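Local coordinates for peptide synthetase, module 7 (Actinoplanes teichomyceticus, PDB 4TX3), which probably acts as the condensation-like domain of the final glycopeptide synthetase module, recruiting cytochrome P450 enzymes that crosslink the peptide, at residues B[42-47]-B[134-139]; B[46-51]-B[382-387]; B[89-94]-B[121-126]; B[96-101]-B[128-133]. All coordinates share one frame; numbering follows the deposited sequence.

Contact 1: B[42-47]-B[134-139]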
loop_
_atom_site.group_PDB
_atom_site.type_symbol
_atom_site.label_atom_id
_atom_site.label_comp_id
_atom_site.label_asym_id
_atom_site.label_seq_id
_atom_site.Cartn_x
_atom_site.Cartn_y
_atom_site.Cartn_z
ATOM N N SER B 42 4.069 -8.382 19.344
ATOM C CA SER B 42 4.575 -9.678 18.929
ATOM C C SER B 42 3.871 -10.205 17.677
ATOM O O SER B 42 2.649 -10.211 17.573
ATOM C CB SER B 42 4.432 -10.695 20.058
ATOM O OG SER B 42 5.475 -10.561 21.004
ATOM N N VAL B 43 4.665 -10.646 16.720
ATOM C CA VAL B 43 4.132 -11.297 15.553
ATOM C C VAL B 43 4.872 -12.614 15.395
ATOM O O VAL B 43 6.071 -12.683 15.651
ATOM C CB VAL B 43 4.282 -10.417 14.305
ATOM C CG1 VAL B 43 3.944 -11.207 13.023
ATOM C CG2 VAL B 43 3.386 -9.194 14.436
ATOM N N ALA B 44 4.149 -13.665 15.026
ATOM C CA ALA B 44 4.762 -14.935 14.675
ATOM C C ALA B 44 4.331 -15.395 13.266
ATOM O O ALA B 44 3.157 -15.365 12.934
ATOM C CB ALA B 44 4.411 -15.985 15.722
ATOM N N LEU B 45 5.284 -15.813 12.441
ATOM C CA LEU B 45 4.973 -16.370 11.126
ATOM C C LEU B 45 5.253 -17.851 11.054
ATOM O O LEU B 45 6.334 -18.295 11.450
ATOM C CB LEU B 45 5.782 -15.693 10.032
ATOM C CG LEU B 45 5.615 -14.196 9.940
ATOM C CD1 LEU B 45 6.362 -13.724 8.720
ATOM C CD2 LEU B 45 4.139 -13.831 9.876
ATOM N N ARG B 46 4.294 -18.611 10.530
ATOM C CA ARG B 46 4.534 -20.013 10.203
ATOM C C ARG B 46 5.188 -20.075 8.835
ATOM O O ARG B 46 4.785 -19.366 7.912
ATOM C CB ARG B 46 3.240 -20.825 10.223
ATOM C CG ARG B 46 3.461 -22.315 9.975
ATOM C CD ARG B 46 2.218 -23.129 10.256
ATOM N NE ARG B 46 1.915 -23.187 11.678
ATOM C CZ ARG B 46 2.285 -24.182 12.478
ATOM N NH1 ARG B 46 2.970 -25.208 11.988
ATOM N NH2 ARG B 46 1.963 -24.155 13.768
ATOM N N LEU B 47 6.213 -20.906 8.713
ATOM C CA LEU B 47 6.976 -20.994 7.475
ATOM C C LEU B 47 7.068 -22.461 7.027
ATOM O O LEU B 47 7.670 -23.296 7.716
ATOM C CB LEU B 47 8.374 -20.382 7.673
ATOM C CG LEU B 47 8.503 -19.014 8.381
ATOM C CD1 LEU B 47 9.962 -18.694 8.739
ATOM C CD2 LEU B 47 7.906 -17.883 7.552
ATOM N N GLU B 134 8.962 -27.263 8.396
ATOM C CA GLU B 134 7.963 -26.484 9.123
ATOM C C GLU B 134 8.617 -25.726 10.271
ATOM O O GLU B 134 9.109 -26.328 11.226
ATOM C CB GLU B 134 6.856 -27.387 9.665
ATOM C CG GLU B 134 5.641 -26.638 10.168
ATOM C CD GLU B 134 4.408 -26.886 9.312
ATOM O OE1 GLU B 134 4.385 -27.910 8.592
ATOM O OE2 GLU B 134 3.464 -26.064 9.353
ATOM N N HIS B 135 8.636 -24.405 10.171
ATOM C CA HIS B 135 9.179 -23.575 11.242
ATOM C C HIS B 135 8.206 -22.472 11.619
ATOM O O HIS B 135 7.312 -22.110 10.842
ATOM C CB HIS B 135 10.517 -22.944 10.841
ATOM C CG HIS B 135 11.603 -23.932 10.555
ATOM N ND1 HIS B 135 11.651 -24.672 9.391
ATOM C CD2 HIS B 135 12.696 -24.284 11.275
ATOM C CE1 HIS B 135 12.724 -25.446 9.410
ATOM N NE2 HIS B 135 13.377 -25.225 10.541
ATOM N N VAL B 136 8.390 -21.936 12.819
ATOM C CA VAL B 136 7.701 -20.719 13.207
ATOM C C VAL B 136 8.712 -19.660 13.652
ATOM O O VAL B 136 9.552 -19.894 14.529
ATOM C CB VAL B 136 6.685 -20.995 14.298
ATOM C CG1 VAL B 136 6.282 -19.713 14.982
ATOM C CG2 VAL B 136 5.472 -21.689 13.697
ATOM N N LEU B 137 8.656 -18.502 13.007
ATOM C CA LEU B 137 9.484 -17.374 13.415
ATOM C C LEU B 137 8.694 -16.454 14.349
ATOM O O LEU B 137 7.592 -16.022 14.031
ATOM C CB LEU B 137 9.993 -16.595 12.198
ATOM C CG LEU B 137 10.844 -15.395 12.612
ATOM C CD1 LEU B 137 12.068 -15.866 13.406
ATOM C CD2 LEU B 137 11.240 -14.543 11.416
ATOM N N SER B 138 9.261 -16.181 15.512
ATOM C CA SER B 138 8.631 -15.311 16.493
ATOM C C SER B 138 9.431 -14.005 16.650
ATOM O O SER B 138 10.636 -14.033 16.955
ATOM C CB SER B 138 8.516 -16.045 17.829
ATOM O OG SER B 138 8.130 -15.174 18.863
ATOM N N VAL B 139 8.761 -12.872 16.418
ATOM C CA VAL B 139 9.370 -11.552 16.596
ATOM C C VAL B 139 8.624 -10.692 17.613
ATOM O O VAL B 139 7.407 -10.531 17.536
ATOM C CB VAL B 139 9.448 -10.790 15.263
ATOM C CG1 VAL B 139 9.923 -9.344 15.485
ATOM C CG2 VAL B 139 10.384 -11.519 14.313
HETATM O O HOH W 1 10.399 -23.954 7.143
#

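Contact 2: B[46-51]-B[382-387]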
loop_
_atom_site.group_PDB
_atom_site.type_symbol
_atom_site.label_atom_id
_atom_site.label_comp_id
_atom_site.label_asym_id
_atom_site.label_seq_id
_atom_site.Cartn_x
_atom_site.Cartn_y
_atom_site.Cartn_z
ATOM N N ARG B 46 4.294 -18.611 10.530
ATOM C CA ARG B 46 4.534 -20.013 10.203
ATOM C C ARG B 46 5.188 -20.075 8.835
ATOM O O ARG B 46 4.785 -19.366 7.912
ATOM C CB ARG B 46 3.240 -20.825 10.223
ATOM C CG ARG B 46 3.461 -22.315 9.975
ATOM C CD ARG B 46 2.218 -23.129 10.256
ATOM N NE ARG B 46 1.915 -23.187 11.678
ATOM C CZ ARG B 46 2.285 -24.182 12.478
ATOM N NH1 ARG B 46 2.970 -25.208 11.988
ATOM N NH2 ARG B 46 1.963 -24.155 13.768
ATOM N N LEU B 47 6.213 -20.906 8.713
ATOM C CA LEU B 47 6.976 -20.994 7.475
ATOM C C LEU B 47 7.068 -22.461 7.027
ATOM O O LEU B 47 7.670 -23.296 7.716
ATOM C CB LEU B 47 8.374 -20.382 7.673
ATOM C CG LEU B 47 8.503 -19.014 8.381
ATOM C CD1 LEU B 47 9.962 -18.694 8.739
ATOM C CD2 LEU B 47 7.906 -17.883 7.552
ATOM N N ARG B 48 6.459 -22.773 5.883
ATOM C CA ARG B 48 6.424 -24.146 5.364
ATOM C C ARG B 48 7.227 -24.270 4.079
ATOM O O ARG B 48 6.920 -23.610 3.079
ATOM C CB ARG B 48 4.986 -24.591 5.116
ATOM C CG ARG B 48 4.074 -24.418 6.318
ATOM C CD ARG B 48 2.610 -24.590 5.939
ATOM N NE ARG B 48 2.083 -23.459 5.171
ATOM C CZ ARG B 48 1.004 -23.518 4.389
ATOM N NH1 ARG B 48 0.333 -24.663 4.259
ATOM N NH2 ARG B 48 0.598 -22.432 3.729
ATOM N N GLY B 49 8.254 -25.111 4.102
ATOM C CA GLY B 49 9.145 -25.225 2.964
ATOM C C GLY B 49 10.593 -25.290 3.405
ATOM O O GLY B 49 10.881 -25.388 4.597
ATOM N N ARG B 50 11.513 -25.240 2.452
ATOM C CA ARG B 50 12.918 -25.300 2.814
ATOM C C ARG B 50 13.449 -23.919 3.187
ATOM O O ARG B 50 13.650 -23.043 2.348
ATOM C CB ARG B 50 13.737 -25.934 1.695
ATOM C CG ARG B 50 13.638 -27.440 1.774
ATOM C CD ARG B 50 14.581 -28.131 0.837
ATOM N NE ARG B 50 15.957 -28.120 1.325
ATOM C CZ ARG B 50 16.442 -28.974 2.223
ATOM N NH1 ARG B 50 15.651 -29.904 2.757
ATOM N NH2 ARG B 50 17.719 -28.896 2.586
ATOM N N LEU B 51 13.661 -23.765 4.485
ATOM C CA LEU B 51 14.085 -22.530 5.084
ATOM C C LEU B 51 15.610 -22.437 5.128
ATOM O O LEU B 51 16.290 -23.320 5.644
ATOM C CB LEU B 51 13.489 -22.431 6.489
ATOM C CG LEU B 51 13.905 -21.260 7.374
ATOM C CD1 LEU B 51 13.555 -19.961 6.669
ATOM C CD2 LEU B 51 13.230 -21.351 8.750
ATOM N N ALA B 382 10.489 -19.626 -1.816
ATOM C CA ALA B 382 10.461 -21.072 -1.566
ATOM C C ALA B 382 9.755 -21.433 -0.273
ATOM O O ALA B 382 10.086 -22.442 0.342
ATOM C CB ALA B 382 11.883 -21.660 -1.568
ATOM N N LEU B 383 8.777 -20.623 0.127
ATOM C CA LEU B 383 8.081 -20.811 1.405
ATOM C C LEU B 383 6.620 -20.390 1.348
ATOM O O LEU B 383 6.280 -19.360 0.771
ATOM C CB LEU B 383 8.784 -20.018 2.523
ATOM C CG LEU B 383 10.173 -20.483 2.971
ATOM C CD1 LEU B 383 10.825 -19.454 3.859
ATOM C CD2 LEU B 383 10.065 -21.815 3.689
ATOM N N ARG B 384 5.752 -21.187 1.954
ATOM C CA ARG B 384 4.385 -20.755 2.195
ATOM C C ARG B 384 4.379 -20.125 3.573
ATOM O O ARG B 384 4.754 -20.770 4.561
ATOM C CB ARG B 384 3.398 -21.919 2.129
ATOM C CG ARG B 384 3.072 -22.398 0.731
ATOM C CD ARG B 384 2.951 -23.930 0.698
ATOM N NE ARG B 384 4.268 -24.564 0.827
ATOM C CZ ARG B 384 4.490 -25.785 1.320
ATOM N NH1 ARG B 384 3.477 -26.554 1.732
ATOM N NH2 ARG B 384 5.738 -26.244 1.390
ATOM N N THR B 385 3.967 -18.868 3.649
ATOM C CA THR B 385 4.015 -18.159 4.919
ATOM C C THR B 385 2.621 -17.793 5.401
ATOM O O THR B 385 1.721 -17.597 4.603
ATOM C CB THR B 385 4.872 -16.902 4.800
ATOM O OG1 THR B 385 4.192 -15.935 3.993
ATOM C CG2 THR B 385 6.194 -17.244 4.146
ATOM N N SER B 386 2.436 -17.712 6.710
ATOM C CA SER B 386 1.136 -17.331 7.259
ATOM C C SER B 386 1.299 -16.807 8.678
ATOM O O SER B 386 2.321 -17.056 9.315
ATOM C CB SER B 386 0.177 -18.521 7.244
ATOM O OG SER B 386 0.705 -19.590 8.012
ATOM N N VAL B 387 0.298 -16.087 9.176
ATOM C CA VAL B 387 0.380 -15.549 10.524
ATOM C C VAL B 387 -0.029 -16.588 11.557
ATOM O O VAL B 387 -1.153 -17.092 11.558
ATOM C CB VAL B 387 -0.485 -14.292 10.712
ATOM C CG1 VAL B 387 -0.364 -13.796 12.146
ATOM C CG2 VAL B 387 -0.054 -13.206 9.750
HETATM O O HOH W 2 10.511 -25.181 -0.359
#

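Contact 3: B[89-94]-B[121-126]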
loop_
_atom_site.group_PDB
_atom_site.type_symbol
_atom_site.label_atom_id
_atom_site.label_comp_id
_atom_site.label_asym_id
_atom_site.label_seq_id
_atom_site.Cartn_x
_atom_site.Cartn_y
_atom_site.Cartn_z
ATOM N N ALA B 89 22.980 -4.822 15.323
ATOM C CA ALA B 89 22.253 -5.606 16.317
ATOM C C ALA B 89 22.685 -7.060 16.208
ATOM O O ALA B 89 22.695 -7.634 15.109
ATOM C CB ALA B 89 20.737 -5.474 16.132
ATOM N N PRO B 90 23.074 -7.653 17.344
ATOM C CA PRO B 90 23.502 -9.053 17.374
ATOM C C PRO B 90 22.322 -9.948 17.071
ATOM O O PRO B 90 21.294 -9.809 17.728
ATOM C CB PRO B 90 23.977 -9.256 18.821
ATOM C CG PRO B 90 23.937 -7.872 19.471
ATOM C CD PRO B 90 22.958 -7.078 18.694
ATOM N N VAL B 91 22.429 -10.836 16.094
ATOM C CA VAL B 91 21.372 -11.821 15.923
ATOM C C VAL B 91 21.981 -13.201 15.908
ATOM O O VAL B 91 22.853 -13.481 15.084
ATOM C CB VAL B 91 20.566 -11.612 14.625
ATOM C CG1 VAL B 91 19.523 -12.717 14.472
ATOM C CG2 VAL B 91 19.902 -10.246 14.611
ATOM N N ARG B 92 21.542 -14.057 16.827
ATOM C CA ARG B 92 21.888 -15.471 16.746
ATOM C C ARG B 92 20.610 -16.299 16.710
ATOM O O ARG B 92 19.765 -16.195 17.592
ATOM C CB ARG B 92 22.777 -15.885 17.910
ATOM C CG ARG B 92 23.420 -17.231 17.694
ATOM C CD ARG B 92 24.510 -17.484 18.715
ATOM N NE ARG B 92 25.459 -18.483 18.234
ATOM C CZ ARG B 92 26.539 -18.869 18.906
ATOM N NH1 ARG B 92 26.807 -18.334 20.092
ATOM N NH2 ARG B 92 27.353 -19.783 18.393
ATOM N N LEU B 93 20.456 -17.114 15.676
ATOM C CA LEU B 93 19.156 -17.728 15.441
ATOM C C LEU B 93 19.220 -19.252 15.419
ATOM O O LEU B 93 18.797 -19.895 14.459
ATOM C CB LEU B 93 18.558 -17.209 14.131
ATOM C CG LEU B 93 17.047 -17.389 14.021
ATOM C CD1 LEU B 93 16.307 -16.510 15.024
ATOM C CD2 LEU B 93 16.579 -17.129 12.599
ATOM N N THR B 94 19.742 -19.830 16.490
ATOM C CA THR B 94 19.768 -21.275 16.615
ATOM C C THR B 94 18.345 -21.786 16.854
ATOM O O THR B 94 17.674 -21.354 17.793
ATOM C CB THR B 94 20.693 -21.708 17.757
ATOM O OG1 THR B 94 20.157 -21.233 18.991
ATOM C CG2 THR B 94 22.075 -21.104 17.574
ATOM N N MET B 121 18.868 -4.440 23.115
ATOM C CA MET B 121 18.187 -3.982 21.912
ATOM C C MET B 121 16.668 -4.166 22.109
ATOM O O MET B 121 16.230 -5.132 22.730
ATOM C CB MET B 121 18.684 -4.751 20.684
ATOM C CG MET B 121 20.195 -4.820 20.563
ATOM S SD MET B 121 20.908 -3.314 19.915
ATOM C CE MET B 121 22.635 -3.525 20.354
ATOM N N PRO B 122 15.858 -3.250 21.567
ATOM C CA PRO B 122 14.422 -3.265 21.864
ATOM C C PRO B 122 13.611 -4.286 21.036
ATOM O O PRO B 122 12.411 -4.129 20.858
ATOM C CB PRO B 122 14.002 -1.840 21.528
ATOM C CG PRO B 122 14.888 -1.497 20.332
ATOM C CD PRO B 122 16.202 -2.228 20.562
ATOM N N TRP B 123 14.257 -5.323 20.529
ATOM C CA TRP B 123 13.530 -6.377 19.842
ATOM C C TRP B 123 14.241 -7.686 20.047
ATOM O O TRP B 123 15.318 -7.736 20.625
ATOM C CB TRP B 123 13.376 -6.084 18.353
ATOM C CG TRP B 123 14.645 -6.094 17.600
ATOM C CD1 TRP B 123 15.651 -5.167 17.662
ATOM C CD2 TRP B 123 15.054 -7.071 16.633
ATOM N NE1 TRP B 123 16.669 -5.517 16.801
ATOM C CE2 TRP B 123 16.330 -6.675 16.155
ATOM C CE3 TRP B 123 14.479 -8.244 16.134
ATOM C CZ2 TRP B 123 17.036 -7.417 15.197
ATOM C CZ3 TRP B 123 15.182 -8.976 15.184
ATOM C CH2 TRP B 123 16.446 -8.561 14.726
ATOM N N ARG B 124 13.635 -8.747 19.550
ATOM C CA ARG B 124 13.985 -10.087 19.969
ATOM C C ARG B 124 13.315 -11.090 19.040
ATOM O O ARG B 124 12.127 -10.973 18.730
ATOM C CB ARG B 124 13.544 -10.284 21.415
ATOM C CG ARG B 124 13.672 -11.651 21.954
ATOM C CD ARG B 124 12.806 -11.790 23.191
ATOM N NE ARG B 124 13.184 -10.845 24.232
ATOM C CZ ARG B 124 12.305 -10.226 25.011
ATOM N NH1 ARG B 124 11.001 -10.476 24.861
ATOM N NH2 ARG B 124 12.725 -9.369 25.939
ATOM N N CYS B 125 14.075 -12.070 18.575
ATOM C CA CYS B 125 13.508 -13.058 17.684
ATOM C C CYS B 125 13.868 -14.462 18.141
ATOM O O CYS B 125 14.878 -14.653 18.825
ATOM C CB CYS B 125 13.973 -12.807 16.245
ATOM S SG CYS B 125 15.766 -12.755 15.990
ATOM N N GLU B 126 13.027 -15.434 17.787
ATOM C CA GLU B 126 13.366 -16.837 17.998
ATOM C C GLU B 126 12.789 -17.700 16.877
ATOM O O GLU B 126 11.753 -17.388 16.286
ATOM C CB GLU B 126 12.873 -17.326 19.370
ATOM C CG GLU B 126 13.773 -18.415 19.997
ATOM C CD GLU B 126 13.369 -18.809 21.437
ATOM O OE1 GLU B 126 12.175 -18.676 21.799
ATOM O OE2 GLU B 126 14.246 -19.266 22.213
#

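Contact 4: B[96-101]-B[128-133]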
loop_
_atom_site.group_PDB
_atom_site.type_symbol
_atom_site.label_atom_id
_atom_site.label_comp_id
_atom_site.label_asym_id
_atom_site.label_seq_id
_atom_site.Cartn_x
_atom_site.Cartn_y
_atom_site.Cartn_z
ATOM N N VAL B 96 15.008 -23.811 17.881
ATOM C CA VAL B 96 14.533 -24.414 19.116
ATOM C C VAL B 96 13.518 -25.488 18.758
ATOM O O VAL B 96 12.476 -25.162 18.184
ATOM C CB VAL B 96 13.871 -23.352 20.040
ATOM C CG1 VAL B 96 13.228 -24.002 21.247
ATOM C CG2 VAL B 96 14.883 -22.290 20.452
ATOM N N PRO B 97 13.823 -26.768 19.057
ATOM C CA PRO B 97 12.858 -27.843 18.749
ATOM C C PRO B 97 11.534 -27.611 19.481
ATOM O O PRO B 97 11.524 -27.134 20.629
ATOM C CB PRO B 97 13.557 -29.117 19.247
ATOM C CG PRO B 97 15.038 -28.769 19.257
ATOM C CD PRO B 97 15.086 -27.285 19.616
ATOM N N ALA B 98 10.424 -27.909 18.815
ATOM C CA ALA B 98 9.116 -27.629 19.393
ATOM C C ALA B 98 8.078 -28.548 18.801
ATOM O O ALA B 98 8.294 -29.127 17.740
ATOM C CB ALA B 98 8.725 -26.182 19.163
ATOM N N THR B 99 6.950 -28.678 19.490
ATOM C CA THR B 99 5.816 -29.442 18.982
ATOM C C THR B 99 4.626 -28.525 18.817
ATOM O O THR B 99 4.597 -27.431 19.380
ATOM C CB THR B 99 5.430 -30.574 19.923
ATOM O OG1 THR B 99 4.935 -30.003 21.143
ATOM C CG2 THR B 99 6.636 -31.453 20.220
ATOM N N GLU B 100 3.630 -28.965 18.060
ATOM C CA GLU B 100 2.435 -28.148 17.900
ATOM C C GLU B 100 1.790 -27.839 19.252
ATOM O O GLU B 100 1.259 -26.746 19.460
ATOM C CB GLU B 100 1.429 -28.831 16.973
ATOM C CG GLU B 100 1.941 -29.029 15.554
ATOM C CD GLU B 100 2.176 -27.713 14.824
ATOM O OE1 GLU B 100 1.558 -26.692 15.194
ATOM O OE2 GLU B 100 2.983 -27.694 13.866
ATOM N N GLU B 101 1.873 -28.784 20.180
ATOM C CA GLU B 101 1.141 -28.660 21.433
ATOM C C GLU B 101 1.862 -27.763 22.435
ATOM O O GLU B 101 1.208 -27.052 23.197
ATOM C CB GLU B 101 0.892 -30.044 22.050
ATOM C CG GLU B 101 0.794 -31.183 21.021
ATOM C CD GLU B 101 -0.456 -31.123 20.133
ATOM O OE1 GLU B 101 -1.234 -30.143 20.210
ATOM O OE2 GLU B 101 -0.656 -32.065 19.337
ATOM N N PHE B 128 11.463 -21.455 15.976
ATOM C CA PHE B 128 11.022 -22.752 16.474
ATOM C C PHE B 128 10.992 -23.779 15.338
ATOM O O PHE B 128 10.451 -23.505 14.262
ATOM C CB PHE B 128 9.647 -22.621 17.139
ATOM C CG PHE B 128 9.655 -21.709 18.324
ATOM C CD1 PHE B 128 10.201 -22.129 19.533
ATOM C CD2 PHE B 128 9.161 -20.417 18.230
ATOM C CE1 PHE B 128 10.240 -21.288 20.628
ATOM C CE2 PHE B 128 9.192 -19.569 19.321
ATOM C CZ PHE B 128 9.736 -20.007 20.526
ATOM N N ALA B 129 11.593 -24.946 15.565
ATOM C CA ALA B 129 11.606 -25.989 14.544
ATOM C C ALA B 129 10.582 -27.079 14.863
ATOM O O ALA B 129 10.672 -27.758 15.885
ATOM C CB ALA B 129 12.990 -26.579 14.405
ATOM N N LEU B 130 9.605 -27.226 13.977
ATOM C CA LEU B 130 8.528 -28.192 14.144
ATOM C C LEU B 130 8.810 -29.482 13.383
ATOM O O LEU B 130 8.556 -30.571 13.891
ATOM C CB LEU B 130 7.210 -27.595 13.671
ATOM C CG LEU B 130 6.606 -26.507 14.548
ATOM C CD1 LEU B 130 5.593 -25.749 13.725
ATOM C CD2 LEU B 130 5.954 -27.113 15.792
ATOM N N SER B 131 9.309 -29.354 12.158
ATOM C CA SER B 131 9.830 -30.490 11.400
ATOM C C SER B 131 10.811 -29.953 10.362
ATOM O O SER B 131 11.123 -28.772 10.383
ATOM C CB SER B 131 8.707 -31.278 10.736
ATOM O OG SER B 131 8.139 -30.530 9.684
ATOM N N GLU B 132 11.287 -30.799 9.453
ATOM C CA GLU B 132 12.342 -30.384 8.529
ATOM C C GLU B 132 11.885 -29.260 7.597
ATOM O O GLU B 132 12.702 -28.448 7.173
ATOM C CB GLU B 132 12.852 -31.572 7.704
ATOM C CG GLU B 132 14.072 -31.251 6.838
ATOM C CD GLU B 132 14.633 -32.469 6.104
ATOM O OE1 GLU B 132 13.892 -33.476 5.968
ATOM O OE2 GLU B 132 15.812 -32.419 5.666
ATOM N N LYS B 133 10.593 -29.189 7.297
ATOM C CA LYS B 133 10.098 -28.123 6.418
ATOM C C LYS B 133 9.002 -27.270 7.070
ATOM O O LYS B 133 8.212 -26.627 6.383
ATOM C CB LYS B 133 9.588 -28.718 5.094
ATOM C CG LYS B 133 10.694 -29.336 4.256
ATOM C CD LYS B 133 10.235 -29.738 2.862
ATOM C CE LYS B 133 11.368 -30.423 2.090
ATOM N NZ LYS B 133 10.996 -30.730 0.680
HETATM O O HOH W 3 7.173 -31.251 16.251
#

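Contact 1: B[42-47]-B[134-139]
The CG2 methyl of Val136 sits over the centre of the Arg46 guanidinium, 4.2 Å above its plane, while Glu134 engages that group at its edge. Arg46 NH1 donates to Glu134 OE2 at 2.8 Å in a salt bridge. The acceptor oxygen lies close to the guanidinium plane, yet NH1 reaches it from above the carboxylate, the two planes being 63° apart. A bend in the arginine chain at chi3 (-70°) turns the flat group to meet both neighbours. Its remaining nitrogens serve other acids, NE pairing with Glu388 and NH2 with Glu100, which together fix its rotation. An isoleucine in place of Arg46 would probably leave these three carboxylates gathered without their shared cation. Ala44 lies on the same face of the sheet, its CB 4.2 Å from Val136 CG1. On the other face Leu47 CD1 packs against Leu137 CB at 4.0 Å, and helix 148-166 covers Val43, Leu45 and Leu137. Six backbone hydrogen bonds join the strands, Val139 N to Val43 O (2.8 Å) among them. Leu47 O takes both His135 N and a water, and that water lies 2.7 Å from His135 ND1. Such antiparallel pairing of 40-49 with 134-142 forms part of the interior of a five-stranded mixed sheet, consistent with the chloramphenicol acetyltransferase-like fold of condensation domains.

Contact 2: B[46-51]-B[382-387]
Strand 383-388 forms an outermost strand of the five-stranded sheet and pairs antiparallel with the end of strand 40-49. Arg48 and Arg384 exchange two backbone hydrogen bonds, each 2.9 Å between N and O, and their side chains run roughly perpendicular to each other. Arg48 CB lies over the centre of the Arg384 guanidinium, 4.0 Å above its plane; in return, Arg48 NH2 approaches Arg384 CB to 3.3 Å. Bends at chi3 in both arginines help to fold each headgroup over the other's aliphatic part. A serine in place of Arg384 would probably uncover Arg48 CB and deprive a polar side chain of another protein chain of its partner, Arg384 NE. On the opposite face Leu47 CD2 meets Thr385 CG2 at 3.9 Å. Farther along, Leu383 CD2 presses on Gly49 C at 3.5 Å; a CB on Gly49 would run into Ala382 O and crowd Leu383 CD2, and the local backbone conformation would in any case push it against the preceding carbonyl. A water then bridges Arg50 N and Ala382 O. With Arg48 NH1 and Arg384 NH1 only 4.5 Å apart, the two cations probably repel somewhat, so their contact rests on carbon against guanidinium and on the backbone pairing beneath.

Contact 3: B[89-94]-B[121-126]
Cys125 SG is met by two side chains of the facing loop, Leu93 CD1 at 3.9 Å and Val91 CG1 at 4.1 Å. The other methyl of Val91 turns to the tryptophan: CG2 comes within 3.8 Å of Trp123 CH2, at the far end of the indole, and the two side chains cross at about a right angle. Ala89 CB approaches the same ring at its edge, near the ring plane, 4.1 Å from Trp123 NE1. At the end of the row Met121 bends at chi2 (-79°), bringing its CE to 3.9 Å from Pro90 CD. The contact is thus wholly apolar, without direct hydrogen bonds between segments that run nearly parallel. With CG placed between its backbone N and carbonyl carbon (chi1 67°), Trp123 swings its indole toward the loop, and NE1 makes a weak hydrogen bond to Leu70 O. The loop is steadied from helix 53-66, where Glu57 accepts from Leu93 N, Arg61 donates to Val91 O and Leu60 touches both Leu93 and Cys125. Across the sheet, strand 123-129 is hydrogen-bonded to strand 134-142 through Arg124 with Thr140 and Glu126 with Ser138, while Glu126 forms a salt bridge with Arg110 of helix 103-112; the contact therefore joins the loop before strand 96-97 to the sheet beside helix 53-66.

Contact 4: B[96-101]-B[128-133]
A beta-alpha-beta crossover is closed here, its two parallel strands, 96-97 and 123-129, lying side by side and joined in sequence through helix 103-112. Ala129 N donates to Val96 O at 2.8 Å, reaching that oxygen from above the carbonyl plane, and Ala129 O in turn accepts from Ala98 N at 2.9 Å, a more bent bond with an N-H...O angle of 139°. Val96 and Phe128 point the same way, with Val96 CB 3.9 Å from Phe128 CD1. Ala98 CB adds to this patch at 4.2 Å from Phe128 CB. Past the paired residues a water donates to both Ala98 O and Leu130 O, linking the two segments. The isobutyl end of Leu130 packs against the loop after strand 96-97: its CD2 is 3.6 Å from Thr99 C, and its CD1 lies 3.3 Å from Glu100 OE2, the glutamate running crosswise to the leucine. A bend at chi2 (-65°) curls Glu100 back over Leu130, and its OE1 forms a salt bridge with Arg46 of strand 40-49. A classic beta bulge at Leu130 and Ser131, opposite Glu134, lies where the chain bends toward strand 134-142. Helix 103-112 covers the Phe128 side through Leu103, Arg106 and Leu107, while Ala129 touches His135 of strand 134-142; strand 96-97 being outermost, the contact lies at one border of the five-stranded sheet.

From the N terminus, strand 40-49 starts two closures: contact 1 ties it to 134-139, and contact 2 ties its end to 382-387, closing a far longer loop. Contacts 3 and 4 are nested inside both loops; their segments alternate along the chain, so these two cross, sharing strand 123-129. All four contacts reach one sheet, ordered 96-97, 123-129, 134-142, 40-49 and 383-388. Arg46 joins contacts 1 and 2 and, through its salt bridge to Glu100, binds both to contact 4. Strand 134-142, hydrogen-bonded to 123-129, carries contact 1 into contact 3, whereas contacts 2 and 3 remain about 7 Å apart at their nearest atoms.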